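Local coordinates for Lin2722 protein (Listeria innocua, PDB 3DS8) that is of unknown function but has an alpha/beta-hydrolase fold with a probable Ser-His-Asp triad, consistent with a serine hydrolase, at residues 28-33 with 231-236; 50-55 with 88-93; 95-100 with 123-128; 149-154 with 196-201; 188-193 with 221-226. One frame throughout, in Å; residues are numbered along the deposited sequence.

Contact 1 (28-33 with 231-236). With SO4 (sulfate ion), chain E.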
# COMPACT_ATOMS: atom_id res chain seq x y z
N ASN A 28 -3.90 -19.13 6.36
CA ASN A 28 -3.90 -20.25 7.29
C ASN A 28 -4.92 -20.09 8.41
O ASN A 28 -5.42 -21.09 8.94
CB ASN A 28 -2.50 -20.50 7.89
CG ASN A 28 -1.45 -20.87 6.85
OD1 ASN A 28 -1.77 -21.22 5.71
ND2 ASN A 28 -0.18 -20.72 7.23
N GLU A 29 -5.16 -18.86 8.83
CA GLU A 29 -6.04 -18.58 9.95
C GLU A 29 -7.34 -17.96 9.56
O GLU A 29 -8.40 -18.50 9.85
CB GLU A 29 -5.30 -17.74 10.96
CG GLU A 29 -4.25 -18.60 11.64
CD GLU A 29 -3.64 -17.90 12.74
OE1 GLU A 29 -2.54 -17.33 12.49
OE2 GLU A 29 -4.27 -17.92 13.82
N TYR A 30 -7.28 -16.84 8.86
CA TYR A 30 -8.50 -16.27 8.29
C TYR A 30 -9.03 -17.20 7.19
O TYR A 30 -10.24 -17.40 7.09
CB TYR A 30 -8.28 -14.92 7.73
CG TYR A 30 -7.97 -13.85 8.73
CD1 TYR A 30 -8.98 -13.36 9.56
CD2 TYR A 30 -6.70 -13.30 8.84
CE1 TYR A 30 -8.73 -12.35 10.46
CE2 TYR A 30 -6.45 -12.25 9.75
CZ TYR A 30 -7.47 -11.79 10.54
OH TYR A 30 -7.24 -10.79 11.46
N ARG A 31 -8.11 -17.76 6.41
CA ARG A 31 -8.41 -18.65 5.28
C ARG A 31 -9.33 -17.94 4.31
O ARG A 31 -10.23 -18.58 3.73
CB ARG A 31 -8.97 -20.00 5.74
CG ARG A 31 -7.95 -20.77 6.50
CD ARG A 31 -8.39 -22.17 6.83
NE ARG A 31 -9.41 -22.26 7.86
CZ ARG A 31 -9.18 -22.34 9.18
NH1 ARG A 31 -7.96 -22.27 9.68
NH2 ARG A 31 -10.20 -22.51 9.98
N SER A 32 -9.05 -16.65 4.09
CA SER A 32 -9.77 -15.83 3.10
C SER A 32 -9.08 -15.87 1.73
O SER A 32 -9.71 -15.51 0.72
CB SER A 32 -9.89 -14.38 3.58
OG SER A 32 -8.66 -13.89 4.09
N SER A 33 -7.82 -16.27 1.73
CA SER A 33 -7.06 -16.52 0.49
C SER A 33 -6.63 -17.96 0.53
O SER A 33 -6.31 -18.47 1.60
CB SER A 33 -5.82 -15.63 0.38
OG SER A 33 -6.13 -14.25 0.26
N SER A 231 -2.18 -4.05 12.71
CA SER A 231 -2.00 -3.87 11.27
C SER A 231 -2.64 -4.99 10.49
O SER A 231 -3.38 -4.76 9.52
CB SER A 231 -0.51 -3.75 10.86
OG SER A 231 -0.05 -2.47 11.20
N ILE A 232 -2.39 -6.20 10.91
CA ILE A 232 -2.93 -7.36 10.19
C ILE A 232 -4.46 -7.45 10.32
O ILE A 232 -5.18 -7.70 9.31
CB ILE A 232 -2.23 -8.66 10.62
CG1 ILE A 232 -0.75 -8.56 10.19
CG2 ILE A 232 -2.93 -9.86 9.94
CD1 ILE A 232 0.17 -9.64 10.80
N GLU A 233 -4.97 -7.21 11.50
CA GLU A 233 -6.43 -7.18 11.74
C GLU A 233 -7.10 -6.10 10.88
O GLU A 233 -8.13 -6.35 10.25
CB GLU A 233 -6.74 -6.96 13.21
CG GLU A 233 -6.27 -8.08 14.10
CD GLU A 233 -5.90 -7.60 15.53
OE1 GLU A 233 -6.45 -6.57 16.01
OE2 GLU A 233 -5.07 -8.28 16.17
N LYS A 234 -6.51 -4.90 10.86
CA LYS A 234 -7.14 -3.79 10.13
C LYS A 234 -7.11 -4.06 8.61
O LYS A 234 -8.06 -3.76 7.89
CB LYS A 234 -6.50 -2.47 10.52
CG LYS A 234 -7.32 -1.26 10.11
CD LYS A 234 -8.51 -1.01 10.98
CE LYS A 234 -9.34 0.17 10.46
NZ LYS A 234 -10.62 0.40 11.22
N THR A 235 -5.99 -4.62 8.14
CA THR A 235 -5.80 -4.96 6.77
C THR A 235 -6.80 -6.04 6.34
O THR A 235 -7.45 -5.94 5.31
CB THR A 235 -4.31 -5.35 6.48
OG1 THR A 235 -3.47 -4.21 6.71
CG2 THR A 235 -4.12 -5.76 5.04
N TYR A 236 -6.90 -7.12 7.13
CA TYR A 236 -7.93 -8.12 6.86
C TYR A 236 -9.29 -7.48 6.75
O TYR A 236 -10.03 -7.74 5.78
CB TYR A 236 -7.94 -9.20 7.94
CG TYR A 236 -9.14 -10.09 7.83
CD1 TYR A 236 -9.21 -11.13 6.84
CD2 TYR A 236 -10.23 -9.90 8.66
CE1 TYR A 236 -10.28 -11.92 6.74
CE2 TYR A 236 -11.35 -10.69 8.54
CZ TYR A 236 -11.38 -11.70 7.58
OH TYR A 236 -12.47 -12.51 7.51
S SO4 E . -12.99 -22.28 7.40
O1 SO4 E . -13.48 -20.91 7.62
O2 SO4 E . -12.71 -22.89 8.71
O3 SO4 E . -13.98 -23.16 6.73
O4 SO4 E . -11.80 -22.22 6.51
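Y30 and Y236 lay their rings on one another in an offset, face-to-face stack that joins the C-terminal end of helix 20-30 to helix 229-240, two helices of the alpha/beta-hydrolase fold. The ring centroids are 3.7 Å apart and the planes only 9° from parallel. Y236 reaches across because its CG stands anti to the backbone N (chi1 169°), and its CB adds a CH-pi contact over the same face of Y30. Beyond the stack, I232 CG2 approaches the edge of the Y30 ring, 4.3 Å from Y30 CE2; the Y30 hydroxyl lies in van der Waals contact with CA and CG of E233. S32 OG lies in the plane of the Y236 ring, at its edge. No hydrogen bond crosses between the segments; on the 28-33 side, R31, with positive phi, leaves the helix and its NH1 bonds back to N28 O. The same guanidinium holds a sulfate, probably from the crystallisation liquor, through two nitrogens: R31 NE to sulfate O4 at 2.7 Å and R31 NH2 to sulfate O2 at 2.8 Å.

Contact 2 (50-55 with 88-93)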
# COMPACT_ATOMS: atom_id res chain seq x y z
N GLU A 50 6.89 -17.68 -9.67
CA GLU A 50 6.99 -19.00 -9.02
C GLU A 50 5.63 -19.38 -8.49
O GLU A 50 5.06 -18.68 -7.63
CB GLU A 50 7.99 -18.96 -7.88
CG GLU A 50 9.42 -18.66 -8.32
CD GLU A 50 10.34 -18.34 -7.13
OE1 GLU A 50 10.35 -17.16 -6.64
OE2 GLU A 50 11.06 -19.27 -6.69
N GLY A 51 5.09 -20.48 -9.02
CA GLY A 51 3.77 -20.96 -8.66
C GLY A 51 2.79 -20.78 -9.81
O GLY A 51 3.12 -20.19 -10.83
N LYS A 52 1.60 -21.29 -9.64
CA LYS A 52 0.57 -21.22 -10.65
C LYS A 52 -0.74 -21.06 -9.91
O LYS A 52 -1.01 -21.84 -8.99
CB LYS A 52 0.53 -22.52 -11.46
CG LYS A 52 -0.63 -22.62 -12.47
CD LYS A 52 -0.35 -21.71 -13.64
CE LYS A 52 -1.53 -21.51 -14.61
NZ LYS A 52 -1.03 -21.04 -15.94
N LEU A 53 -1.57 -20.13 -10.33
CA LEU A 53 -2.91 -19.98 -9.73
C LEU A 53 -3.89 -20.82 -10.53
O LEU A 53 -3.81 -20.85 -11.77
CB LEU A 53 -3.33 -18.51 -9.72
CG LEU A 53 -2.36 -17.60 -8.99
CD1 LEU A 53 -2.74 -16.12 -9.16
CD2 LEU A 53 -2.27 -17.99 -7.50
N THR A 54 -4.77 -21.52 -9.82
CA THR A 54 -5.76 -22.41 -10.44
C THR A 54 -7.08 -21.69 -10.62
O THR A 54 -7.26 -20.54 -10.14
CB THR A 54 -6.04 -23.68 -9.61
OG1 THR A 54 -6.85 -23.37 -8.47
CG2 THR A 54 -4.74 -24.33 -9.15
N LYS A 55 -7.99 -22.37 -11.30
CA LYS A 55 -9.37 -21.90 -11.47
C LYS A 55 -10.12 -21.79 -10.15
O LYS A 55 -11.08 -21.02 -10.05
CB LYS A 55 -10.16 -22.83 -12.43
CG LYS A 55 -10.21 -24.30 -12.01
CD LYS A 55 -10.93 -25.16 -13.06
CE LYS A 55 -11.16 -26.56 -12.54
NZ LYS A 55 -11.86 -27.40 -13.57
N LYS A 88 -1.44 -9.83 -15.92
CA LYS A 88 -2.76 -9.72 -16.56
C LYS A 88 -2.77 -10.55 -17.85
O LYS A 88 -3.78 -11.21 -18.18
CB LYS A 88 -3.15 -8.27 -16.83
CG LYS A 88 -4.63 -8.13 -17.35
CD LYS A 88 -5.19 -6.72 -17.29
CE LYS A 88 -6.65 -6.67 -17.74
NZ LYS A 88 -6.68 -6.67 -19.19
N SER A 89 -1.67 -10.51 -18.59
CA SER A 89 -1.56 -11.32 -19.79
C SER A 89 -1.76 -12.79 -19.49
O SER A 89 -2.50 -13.48 -20.24
CB SER A 89 -0.23 -11.12 -20.49
OG SER A 89 -0.24 -11.81 -21.71
N ARG A 90 -1.11 -13.28 -18.45
CA ARG A 90 -1.21 -14.69 -18.03
C ARG A 90 -2.59 -15.07 -17.48
O ARG A 90 -3.12 -16.11 -17.86
CB ARG A 90 -0.13 -15.02 -16.98
CG ARG A 90 -0.12 -16.46 -16.48
CD ARG A 90 1.01 -16.76 -15.47
NE ARG A 90 1.19 -18.22 -15.34
CZ ARG A 90 1.81 -18.86 -14.34
NH1 ARG A 90 2.32 -18.24 -13.29
NH2 ARG A 90 1.91 -20.18 -14.42
N TYR A 91 -3.16 -14.25 -16.60
CA TYR A 91 -4.37 -14.62 -15.87
C TYR A 91 -5.60 -13.77 -16.12
O TYR A 91 -6.69 -14.14 -15.68
CB TYR A 91 -4.11 -14.63 -14.36
CG TYR A 91 -3.12 -15.66 -13.89
CD1 TYR A 91 -3.44 -16.99 -13.86
CD2 TYR A 91 -1.84 -15.28 -13.48
CE1 TYR A 91 -2.53 -17.95 -13.44
CE2 TYR A 91 -0.93 -16.23 -13.03
CZ TYR A 91 -1.29 -17.56 -13.01
OH TYR A 91 -0.40 -18.51 -12.57
N GLY A 92 -5.45 -12.59 -16.72
CA GLY A 92 -6.62 -11.78 -17.09
C GLY A 92 -7.28 -10.88 -16.04
O GLY A 92 -8.26 -10.21 -16.35
N PHE A 93 -6.70 -10.80 -14.83
CA PHE A 93 -7.27 -10.05 -13.72
C PHE A 93 -7.52 -8.61 -14.14
O PHE A 93 -6.60 -7.92 -14.53
CB PHE A 93 -6.32 -10.00 -12.52
CG PHE A 93 -5.88 -11.34 -11.99
CD1 PHE A 93 -6.81 -12.31 -11.63
CD2 PHE A 93 -4.53 -11.63 -11.83
CE1 PHE A 93 -6.39 -13.55 -11.10
CE2 PHE A 93 -4.10 -12.86 -11.30
CZ PHE A 93 -5.04 -13.82 -10.97
O HOH W 1 -2.87 -18.85 -17.37
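Y91 OH accepts the backbone N-H of L53 at 3.0 Å between N and OH, in a nearly straight bond (168° at the hydrogen), so the phenol at the end of helix 73-91 takes up an amide of the irregular 50-55 chain. Beside it the extended side chain of R90 runs out to the same loop. R90 NH1 donates to G51 O at 3.2 Å, with the oxygen in the guanidinium plane. The guanidinium also lies against Y91 CZ. K52, bent at chi2 (73°), folds its aliphatic part past the tyrosine hydroxyl, and one water links K52 NZ to R90 O. The lysine lies close to the arginine, but the detail of that approach is doubtful in the model.

Apolar packing continues toward the interior. L53 crosses Y91 at about a right angle, with CB 3.8 Å from Y91 CE1 and CG over one ring face; R90 CG covers the opposite face. Farther along, L53 CD1 meets the edge of F93 at CZ, 3.7 Å away. L37 of strand 36-42 touches L53, R90 and Y91 alike. Helix 73-91 ends at Y91, and G92, with positive phi, leads the chain away; the contact fastens this helix end to the loop joining strands 46-50 and 61-66 of the alpha/beta-hydrolase sheet.

Contact 3 (95-100 with 123-128). With SO4 (sulfate ion), chain F.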
# COMPACT_ATOMS: atom_id res chain seq x y z
N GLN A 95 -8.91 -6.29 -11.97
CA GLN A 95 -8.67 -5.53 -10.73
C GLN A 95 -7.71 -6.28 -9.83
O GLN A 95 -7.60 -7.49 -9.93
CB GLN A 95 -9.96 -5.35 -9.93
CG GLN A 95 -11.06 -4.64 -10.67
CD GLN A 95 -12.25 -4.41 -9.76
OE1 GLN A 95 -13.08 -5.29 -9.55
NE2 GLN A 95 -12.32 -3.22 -9.20
N MSE A 96 -7.05 -5.55 -8.92
CA MSE A 96 -6.28 -6.15 -7.85
C MSE A 96 -6.32 -5.21 -6.64
O MSE A 96 -6.50 -4.02 -6.79
CB MSE A 96 -4.85 -6.31 -8.29
CG MSE A 96 -4.15 -5.04 -8.47
SE MSE A 96 -2.35 -5.41 -9.18
CE MSE A 96 -1.39 -3.85 -8.44
N ASP A 97 -6.13 -5.78 -5.47
CA ASP A 97 -5.90 -5.02 -4.24
C ASP A 97 -4.41 -5.08 -3.91
O ASP A 97 -3.71 -5.94 -4.41
CB ASP A 97 -6.69 -5.62 -3.12
CG ASP A 97 -8.16 -5.60 -3.38
OD1 ASP A 97 -8.63 -4.67 -4.04
OD2 ASP A 97 -8.83 -6.50 -2.86
N GLY A 98 -3.89 -4.11 -3.19
CA GLY A 98 -2.49 -4.11 -2.82
C GLY A 98 -2.25 -3.64 -1.40
O GLY A 98 -2.95 -2.78 -0.91
N VAL A 99 -1.29 -4.26 -0.74
CA VAL A 99 -0.82 -3.87 0.56
C VAL A 99 0.66 -3.62 0.41
O VAL A 99 1.39 -4.49 -0.04
CB VAL A 99 -1.02 -4.97 1.60
CG1 VAL A 99 -0.57 -4.45 2.99
CG2 VAL A 99 -2.47 -5.46 1.63
N GLY A 100 1.11 -2.44 0.83
CA GLY A 100 2.52 -2.10 0.76
C GLY A 100 3.10 -1.56 2.05
O GLY A 100 2.52 -0.66 2.67
N THR A 123 -6.59 -2.86 -12.59
CA THR A 123 -6.87 -1.59 -11.93
C THR A 123 -6.73 -1.84 -10.41
O THR A 123 -7.26 -2.82 -9.91
CB THR A 123 -8.31 -1.13 -12.17
OG1 THR A 123 -9.20 -2.12 -11.69
CG2 THR A 123 -8.61 -0.95 -13.58
N LEU A 124 -6.04 -0.95 -9.70
CA LEU A 124 -5.95 -1.07 -8.23
C LEU A 124 -7.30 -0.67 -7.64
O LEU A 124 -7.88 0.33 -8.01
CB LEU A 124 -4.86 -0.16 -7.68
CG LEU A 124 -4.36 -0.35 -6.28
CD1 LEU A 124 -3.81 -1.76 -6.05
CD2 LEU A 124 -3.27 0.74 -6.03
N ARG A 125 -7.81 -1.52 -6.77
CA ARG A 125 -9.08 -1.31 -6.12
C ARG A 125 -8.85 -0.86 -4.66
O ARG A 125 -9.08 0.29 -4.32
CB ARG A 125 -9.93 -2.56 -6.21
CG ARG A 125 -11.31 -2.40 -5.55
CD ARG A 125 -12.10 -3.68 -5.48
NE ARG A 125 -11.52 -4.68 -4.60
CZ ARG A 125 -12.20 -5.72 -4.12
NH1 ARG A 125 -13.48 -5.90 -4.45
NH2 ARG A 125 -11.61 -6.56 -3.31
N LYS A 126 -8.39 -1.77 -3.81
CA LYS A 126 -8.06 -1.42 -2.42
C LYS A 126 -6.56 -1.24 -2.31
O LYS A 126 -5.80 -2.05 -2.86
CB LYS A 126 -8.49 -2.50 -1.47
CG LYS A 126 -10.01 -2.68 -1.42
CD LYS A 126 -10.37 -3.90 -0.65
CE LYS A 126 -11.82 -4.16 -0.59
NZ LYS A 126 -12.58 -3.33 0.36
N LEU A 127 -6.13 -0.21 -1.62
CA LEU A 127 -4.72 0.14 -1.43
C LEU A 127 -4.50 0.34 0.07
O LEU A 127 -5.08 1.25 0.66
CB LEU A 127 -4.36 1.44 -2.15
CG LEU A 127 -2.91 1.87 -2.31
CD1 LEU A 127 -2.86 3.12 -3.26
CD2 LEU A 127 -2.21 2.11 -0.96
N VAL A 128 -3.71 -0.54 0.67
CA VAL A 128 -3.29 -0.40 2.07
C VAL A 128 -1.82 -0.01 2.14
O VAL A 128 -0.92 -0.66 1.56
CB VAL A 128 -3.52 -1.72 2.87
CG1 VAL A 128 -3.09 -1.54 4.36
CG2 VAL A 128 -4.98 -2.19 2.80
S SO4 F . -15.66 -2.73 -2.27
O1 SO4 F . -16.73 -3.21 -3.16
O2 SO4 F . -16.27 -1.61 -1.49
O3 SO4 F . -15.17 -3.82 -1.39
O4 SO4 F . -14.45 -2.36 -3.05
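R125 turns back across D97 where two neighbouring parallel strands, 95-101 and 123-130 of a beta-alpha-beta unit, pass through a beta bulge. R125 CB lies 3.3 Å from D97 OD1, and CG and CD run beside Q95 NE2. The bend at chi3 (66°) then brings the guanidinium side-on to the carboxylate: R125 NE donates to D97 OD1 at 2.9 Å and R125 NH2 to D97 OD2 at 2.8 Å. Both oxygens use their syn lone pairs, and the two planes are only 9° apart. K126 CE lies against one face of the guanidinium. D97 has a second arginine partner, R59, on OD2.

The bulge shifts the pairing by one residue between M96 and G98. R125 N bonds to M96 O, whereas K126 N turns to D97 OD1, 2.9 Å away and above the carboxylate plane; that oxygen therefore takes two donors. Beyond it the ladder resumes through G98 and V128 to G100, the first glycine of a probable GxSxG nucleophile elbow. L124 CD1 packs against M96 CE and the backbone of G98. K126 NZ, bonded to E173 and to the carbonyls of F238 and F242, also donates to sulfate O3 at 3.2 Å.

Contact 4 (149-154 with 196-201)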
# COMPACT_ATOMS: atom_id res chain seq x y z
N LYS A 149 -4.47 20.07 8.32
CA LYS A 149 -5.16 20.32 7.04
C LYS A 149 -4.16 20.63 5.94
O LYS A 149 -4.55 20.67 4.79
CB LYS A 149 -6.09 21.53 7.15
CG LYS A 149 -7.03 21.53 8.35
CD LYS A 149 -8.17 20.60 8.16
CE LYS A 149 -9.14 20.66 9.37
NZ LYS A 149 -8.67 19.78 10.51
N LYS A 150 -2.91 20.93 6.30
CA LYS A 150 -1.82 21.19 5.37
C LYS A 150 -0.51 20.78 6.04
O LYS A 150 -0.43 20.66 7.27
CB LYS A 150 -1.71 22.67 4.98
CG LYS A 150 -1.57 23.59 6.13
CD LYS A 150 -1.14 25.02 5.70
CE LYS A 150 -2.26 25.89 5.12
NZ LYS A 150 -2.00 27.41 5.31
N LEU A 151 0.52 20.58 5.24
CA LEU A 151 1.84 20.25 5.76
C LEU A 151 2.68 21.50 5.96
O LEU A 151 2.58 22.45 5.17
CB LEU A 151 2.57 19.28 4.84
CG LEU A 151 1.81 17.97 4.59
CD1 LEU A 151 2.28 17.40 3.24
CD2 LEU A 151 2.05 16.99 5.73
N PRO A 152 3.52 21.50 7.00
CA PRO A 152 4.52 22.56 7.15
C PRO A 152 5.30 22.83 5.87
O PRO A 152 5.53 24.00 5.52
CB PRO A 152 5.41 22.02 8.28
CG PRO A 152 4.43 21.29 9.17
CD PRO A 152 3.55 20.58 8.15
N ASN A 153 5.69 21.78 5.14
CA ASN A 153 6.32 21.93 3.83
C ASN A 153 6.08 20.68 3.02
O ASN A 153 6.31 19.59 3.52
CB ASN A 153 7.81 22.14 3.97
CG ASN A 153 8.50 22.35 2.65
OD1 ASN A 153 8.10 23.22 1.84
ND2 ASN A 153 9.55 21.55 2.39
N SER A 154 5.57 20.82 1.80
CA SER A 154 5.37 19.65 0.94
C SER A 154 6.62 19.38 0.16
O SER A 154 7.17 20.29 -0.47
CB SER A 154 4.23 19.86 -0.07
OG SER A 154 3.06 20.21 0.63
N SER A 196 3.13 9.68 7.16
CA SER A 196 2.39 8.43 6.86
C SER A 196 0.86 8.56 6.73
O SER A 196 0.19 7.60 6.31
CB SER A 196 2.81 7.30 7.83
OG SER A 196 2.96 7.72 9.13
N LEU A 197 0.33 9.74 7.08
CA LEU A 197 -1.07 10.07 6.92
C LEU A 197 -1.33 11.15 5.89
O LEU A 197 -2.47 11.56 5.72
CB LEU A 197 -1.62 10.53 8.25
CG LEU A 197 -1.62 9.54 9.42
CD1 LEU A 197 -1.97 10.36 10.70
CD2 LEU A 197 -2.56 8.37 9.20
N ALA A 198 -0.29 11.56 5.17
CA ALA A 198 -0.41 12.75 4.31
C ALA A 198 -1.28 12.49 3.08
O ALA A 198 -1.70 13.44 2.42
CB ALA A 198 0.96 13.29 3.96
N THR A 199 -1.62 11.23 2.83
CA THR A 199 -2.73 10.85 1.95
C THR A 199 -4.00 11.65 2.23
O THR A 199 -4.82 11.82 1.33
CB THR A 199 -3.04 9.34 2.07
OG1 THR A 199 -2.81 8.90 3.42
CG2 THR A 199 -2.12 8.53 1.10
N ARG A 200 -4.17 12.14 3.46
CA ARG A 200 -5.33 12.96 3.81
C ARG A 200 -5.51 14.17 2.91
O ARG A 200 -6.62 14.70 2.75
CB ARG A 200 -5.07 13.47 5.25
CG ARG A 200 -6.09 14.21 5.86
CD ARG A 200 -5.54 14.73 7.18
NE ARG A 200 -5.41 13.66 8.18
CZ ARG A 200 -5.24 13.90 9.48
NH1 ARG A 200 -5.22 15.15 9.91
NH2 ARG A 200 -5.12 12.91 10.35
N LEU A 201 -4.41 14.62 2.31
CA LEU A 201 -4.41 15.83 1.50
C LEU A 201 -4.68 15.61 0.01
O LEU A 201 -4.81 16.59 -0.74
CB LEU A 201 -3.10 16.58 1.71
CG LEU A 201 -2.79 16.87 3.19
CD1 LEU A 201 -1.60 17.71 3.29
CD2 LEU A 201 -3.96 17.54 3.93
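Two connections of the alpha/beta-hydrolase fold meet here, about 17 Å from the centre of the chain to the centre of the contact: the loop 149-154, leading into helix 156-163, and the short 3-10 turn 198-201, which follows helix 193-196. The meeting is wholly by packing, with no hydrogen bond between the segments. L201 does most of the touching and sends its two methyl branches to different partners. L201 CD1 presses on L151, 3.7 Å from CG and 3.9 Å from CD1, the two leucines crossing at an oblique angle, and also faces K150 CA at 4.1 Å. L201 CD2 lies 3.3 Å from K149 O, a close approach of a methyl to a carbonyl. With CG anti to its own carbonyl carbon (chi1 -54°), L201 spreads both methyls toward the loop. L151 uses its other branch as well: L151 CD2 comes within 4.2 Å of A198 CB, one turn back on the 3-10 segment, whose form is kept by L201 N bonding to A198 O at 3.0 Å.

M158 of helix 156-163 touches L151, A198 and L201. Nearby, K149 NZ bonds to Y253 OH and S147 O, while R200 pairs with E212 and reaches the carbonyls of L146 and F148. The contact is thus plain hydrophobic packing between a helix-to-helix loop and the helix 193-196 to strand 209-216 connection of an alpha/beta-hydrolase fold.

Contact 5 (188-193 with 221-226). With SO4 (sulfate ion), chain B.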
# COMPACT_ATOMS: atom_id res chain seq x y z
N ASP A 188 7.12 6.97 13.83
CA ASP A 188 7.27 5.52 14.00
C ASP A 188 8.71 5.05 14.23
O ASP A 188 8.96 3.85 14.28
CB ASP A 188 6.58 4.75 12.87
CG ASP A 188 7.32 4.79 11.54
OD1 ASP A 188 8.48 5.28 11.46
OD2 ASP A 188 6.69 4.32 10.55
N GLY A 189 9.64 6.00 14.39
CA GLY A 189 11.02 5.73 14.60
C GLY A 189 11.83 6.14 13.36
O GLY A 189 13.02 6.45 13.45
N ILE A 190 11.16 6.13 12.20
CA ILE A 190 11.79 6.46 10.92
C ILE A 190 10.98 7.54 10.19
O ILE A 190 11.54 8.55 9.73
CB ILE A 190 11.92 5.23 10.03
CG1 ILE A 190 12.93 4.24 10.64
CG2 ILE A 190 12.42 5.61 8.60
CD1 ILE A 190 14.37 4.70 10.51
N VAL A 191 9.67 7.32 10.14
CA VAL A 191 8.73 8.19 9.44
C VAL A 191 7.88 9.01 10.44
O VAL A 191 7.19 8.43 11.29
CB VAL A 191 7.78 7.34 8.54
CG1 VAL A 191 6.71 8.24 7.76
CG2 VAL A 191 8.59 6.43 7.55
N PRO A 192 7.82 10.34 10.26
CA PRO A 192 6.87 11.13 11.05
C PRO A 192 5.46 10.63 10.79
O PRO A 192 5.05 10.35 9.66
CB PRO A 192 7.09 12.57 10.54
CG PRO A 192 8.46 12.55 9.94
CD PRO A 192 8.62 11.18 9.37
N THR A 193 4.69 10.53 11.86
CA THR A 193 3.35 10.01 11.78
C THR A 193 2.52 10.75 10.76
O THR A 193 1.81 10.15 9.95
CB THR A 193 2.68 10.06 13.18
OG1 THR A 193 3.53 9.42 14.13
CG2 THR A 193 1.36 9.40 13.15
N VAL A 221 6.76 0.37 15.91
CA VAL A 221 7.98 0.82 15.23
C VAL A 221 7.97 0.48 13.76
O VAL A 221 7.42 -0.53 13.34
CB VAL A 221 9.24 0.27 15.88
CG1 VAL A 221 9.41 0.90 17.25
CG2 VAL A 221 9.23 -1.24 15.94
N HIS A 222 8.59 1.35 12.97
CA HIS A 222 8.56 1.31 11.52
C HIS A 222 8.85 -0.07 10.94
O HIS A 222 8.10 -0.55 10.09
CB HIS A 222 9.58 2.30 10.94
CG HIS A 222 9.46 2.48 9.46
ND1 HIS A 222 8.35 3.05 8.88
CD2 HIS A 222 10.31 2.16 8.46
CE1 HIS A 222 8.51 3.06 7.56
NE2 HIS A 222 9.68 2.51 7.28
N GLN A 223 9.93 -0.68 11.40
CA GLN A 223 10.54 -1.85 10.79
C GLN A 223 9.58 -3.07 10.77
O GLN A 223 9.65 -3.91 9.86
CB GLN A 223 11.84 -2.20 11.53
CG GLN A 223 12.97 -1.22 11.27
CD GLN A 223 13.02 0.09 12.13
OE1 GLN A 223 12.09 0.43 12.88
NE2 GLN A 223 14.16 0.81 12.01
N THR A 224 8.71 -3.14 11.78
CA THR A 224 7.80 -4.26 11.95
C THR A 224 6.31 -3.88 11.94
O THR A 224 5.43 -4.64 12.37
CB THR A 224 8.19 -5.04 13.23
OG1 THR A 224 8.26 -4.17 14.37
CG2 THR A 224 9.56 -5.69 13.00
N LEU A 225 6.01 -2.67 11.48
CA LEU A 225 4.64 -2.17 11.56
C LEU A 225 3.63 -3.03 10.74
O LEU A 225 2.46 -3.15 11.09
CB LEU A 225 4.58 -0.69 11.12
CG LEU A 225 3.24 0.02 11.32
CD1 LEU A 225 2.82 0.08 12.79
CD2 LEU A 225 3.33 1.46 10.68
N HIS A 226 4.11 -3.59 9.65
CA HIS A 226 3.34 -4.56 8.81
C HIS A 226 3.14 -5.95 9.47
O HIS A 226 2.45 -6.79 8.88
CB HIS A 226 4.02 -4.73 7.48
CG HIS A 226 5.38 -5.34 7.58
ND1 HIS A 226 6.39 -4.79 8.33
CD2 HIS A 226 5.88 -6.46 7.02
CE1 HIS A 226 7.46 -5.56 8.24
NE2 HIS A 226 7.18 -6.60 7.47
S SO4 B . 11.14 2.68 3.52
O1 SO4 B . 10.23 3.85 3.51
O2 SO4 B . 11.30 2.16 4.87
O3 SO4 B . 10.59 1.58 2.71
O4 SO4 B . 12.46 3.13 3.00
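H222 ND1 donates to D188 OD2 at 2.7 Å, the shortest bond between the segments, with the acceptor close to the imidazole plane; the carboxylate and ring planes are 50° apart, and the N-H meets OD2 on its syn side, 34° out of the carboxylate plane. A second bond, H222 N to D188 O at 2.8 Å, ties the backbones together, and V221 CA approaches the same carbonyl oxygen.

The other carboxylate oxygen is fixed within its own loop. D188 OD1 accepts I190 N at 2.9 Å and V191 N at 2.7 Å, an Asx turn extended to an Asx motif, which restrains rotation of the carboxylate and probably helps to present OD2 to the histidine. On the far side of the imidazole, H222 NE2 donates to sulfate O2 at 2.9 Å. That sulfate, probably from the crystallisation liquor, is also held by S12 OG and N103 N.

Packing covers one face of the ring: I190 CB stands over it in a CH-pi contact, 4.1 Å from the centroid. V191 CG2 comes obliquely to within 3.4 Å of H222 CE1. Outside these, Q223 NE2 lies beside I190 CG1. The chi1 of -171°, trans to N, carries the H222 imidazole over to D188. With S102 near NE2, the set is consistent with the Ser-His-Asp triad of alpha/beta hydrolases, the sulfate sitting at the probable active site.

From the N terminus, contact 1 opens at the end of helix 20-30 and closes only at helix 229-240, so the other four contacts all fall within its span. Contact 2 closes first, fixing the end of helix 73-91 to a loop beside the sheet, and contact 3 follows, pairing central strands of the sheet. Contacts 4 and 5 come later and cross: 149-154, 188-193, 196-201 and 221-226 alternate along the chain, and the two touch where S196 packs on V191. Contact 1 meets contact 3 where T235 rests on V99 and V128, and meets contact 5 at S231, joining helix 229-240 to the sheet and to the probable active-site loops.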